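Local coordinates for uncharacterized protein Rv3404c/MT3512 (PDB 4PZU) that is of unknown function but belongs to the formyltransferase family, with an N-formyltransferase dimerization domain near its C-terminus, at residues T24-T29 against D78-F83. Residues are numbered along the deposited sequence; the frame is centred on the assembly and turned at random.
Sequences TILILT and DLVLSF
Phe83 lays its ring obliquely beside the branch methyl of Ile27, CE1 lying 3.7 Å from Ile27 CG2. A chi1 of -68° puts CG1 of Ile27 beside the nitrogen and leaves CG2 anti to it, on the side of the ring, while CG1 turns toward Leu81, whose CB it meets. Farther back on the same face, Ile25 and Leu79 run side by side and point the same way, with Ile25 CG2 4.0 Å from Leu79 CD2. Beta-branched and leucine side chains suit a buried strand pair, since they fill the layer between sheet and helix with hydrocarbon. On the other face, Leu28 CD1 packs 4.0 Å from Val80 CG1, and the small Ser82, beside Leu28, hydrogen-bonds through OG to Asn101 on the next strand.

The backbones are parallel and in register, inclined by 20°. Leu26 is bonded through both its amide and its carbonyl: Leu26 O receives Leu81 N at 2.8 Å, and its own N-H goes to Leu79 O; Leu28 repeats the pattern with Leu81 and Phe83. At the entry of the pair, Asp78 takes the N-H of Thr24 on the anti lone pair of OD2, with Thr24 N 2.7 Å away and the bond nearly straight (175°). Thr24 O accepts in return from Asp78 N at 2.7 Å and, by a longer and more bent bond, from Leu79 N. An aspartate suits this end of the pair, because its carboxylate reaches the amide of the residue just ahead of strand 25-29. At the far end, Thr29 OG1 donates to Phe83 O from above the carbonyl plane and also bonds Asn31 N.

These are two neighbouring interior strands of the mixed sheet in the Rossmann-like formyltransferase fold: strand 48-51 flanks 25-29, strand 98-103 flanks 79-83, and helices 32-45 and 156-180 cover the Ile25, Ile27 and Phe83 face.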
# COMPACT_ATOMS: atom_id res chain seq x y z
N THR A 24 37.69 -15.92 -24.39
CA THR A 24 36.39 -16.52 -24.67
C THR A 24 35.59 -16.65 -23.38
O THR A 24 36.02 -17.32 -22.44
CB THR A 24 36.50 -17.86 -25.45
OG1 THR A 24 37.25 -17.63 -26.63
CG2 THR A 24 35.11 -18.37 -25.90
N ILE A 25 34.43 -16.00 -23.36
CA ILE A 25 33.64 -15.86 -22.11
C ILE A 25 32.33 -16.65 -22.11
O ILE A 25 31.56 -16.64 -23.09
CB ILE A 25 33.31 -14.39 -21.83
CG1 ILE A 25 34.59 -13.53 -21.92
CG2 ILE A 25 32.61 -14.20 -20.46
CD1 ILE A 25 34.37 -12.02 -21.81
N LEU A 26 32.08 -17.30 -20.98
CA LEU A 26 30.78 -17.89 -20.71
C LEU A 26 30.06 -17.05 -19.66
O LEU A 26 30.54 -16.93 -18.53
CB LEU A 26 30.92 -19.35 -20.21
CG LEU A 26 29.64 -20.10 -19.78
CD1 LEU A 26 28.58 -20.24 -20.88
CD2 LEU A 26 29.99 -21.47 -19.19
N ILE A 27 28.92 -16.49 -20.04
CA ILE A 27 28.01 -15.88 -19.08
C ILE A 27 26.93 -16.88 -18.67
O ILE A 27 26.38 -17.60 -19.52
CB ILE A 27 27.42 -14.56 -19.61
CG1 ILE A 27 28.56 -13.51 -19.69
CG2 ILE A 27 26.31 -14.06 -18.71
CD1 ILE A 27 28.21 -12.21 -20.40
N LEU A 28 26.68 -16.96 -17.36
CA LEU A 28 25.54 -17.73 -16.83
C LEU A 28 24.66 -16.79 -16.02
O LEU A 28 25.16 -16.07 -15.14
CB LEU A 28 26.03 -18.84 -15.89
CG LEU A 28 26.90 -19.88 -16.57
CD1 LEU A 28 27.72 -20.64 -15.51
CD2 LEU A 28 26.03 -20.84 -17.38
N THR A 29 23.37 -16.80 -16.31
CA THR A 29 22.42 -16.15 -15.40
C THR A 29 21.03 -16.64 -15.63
O THR A 29 20.67 -17.05 -16.77
CB THR A 29 22.50 -14.60 -15.47
OG1 THR A 29 21.60 -14.06 -14.53
CG2 THR A 29 22.14 -14.05 -16.89
N ASP A 78 37.69 -19.02 -21.28
CA ASP A 78 38.80 -18.41 -20.54
C ASP A 78 38.30 -17.72 -19.30
O ASP A 78 39.06 -17.39 -18.40
CB ASP A 78 39.46 -17.34 -21.39
CG ASP A 78 40.11 -17.91 -22.64
OD1 ASP A 78 40.93 -18.83 -22.49
OD2 ASP A 78 39.80 -17.46 -23.74
N LEU A 79 37.00 -17.43 -19.30
CA LEU A 79 36.40 -16.74 -18.16
C LEU A 79 34.95 -17.17 -18.06
O LEU A 79 34.25 -17.27 -19.09
CB LEU A 79 36.52 -15.22 -18.30
CG LEU A 79 35.66 -14.32 -17.40
CD1 LEU A 79 36.25 -14.20 -15.98
CD2 LEU A 79 35.54 -12.94 -17.99
N VAL A 80 34.52 -17.41 -16.82
CA VAL A 80 33.11 -17.65 -16.53
C VAL A 80 32.63 -16.47 -15.69
O VAL A 80 33.16 -16.17 -14.61
CB VAL A 80 32.86 -18.99 -15.79
CG1 VAL A 80 31.40 -19.10 -15.43
CG2 VAL A 80 33.23 -20.20 -16.65
N LEU A 81 31.62 -15.79 -16.22
CA LEU A 81 31.09 -14.60 -15.58
C LEU A 81 29.60 -14.84 -15.28
O LEU A 81 28.80 -14.94 -16.20
CB LEU A 81 31.32 -13.37 -16.50
CG LEU A 81 30.73 -12.02 -16.05
CD1 LEU A 81 31.33 -11.67 -14.71
CD2 LEU A 81 30.97 -10.89 -17.07
N SER A 82 29.23 -14.98 -14.01
CA SER A 82 27.83 -15.24 -13.68
C SER A 82 27.17 -14.00 -13.12
O SER A 82 27.86 -13.11 -12.60
CB SER A 82 27.72 -16.40 -12.68
OG SER A 82 28.40 -16.07 -11.49
N PHE A 83 25.85 -13.93 -13.21
CA PHE A 83 25.12 -12.80 -12.64
C PHE A 83 24.04 -13.35 -11.69
O PHE A 83 23.25 -14.20 -12.13
CB PHE A 83 24.41 -12.01 -13.76
CG PHE A 83 25.35 -11.26 -14.69
CD1 PHE A 83 26.10 -11.93 -15.64
CD2 PHE A 83 25.47 -9.86 -14.60
CE1 PHE A 83 26.95 -11.24 -16.48
CE2 PHE A 83 26.34 -9.16 -15.45
CZ PHE A 83 27.09 -9.85 -16.38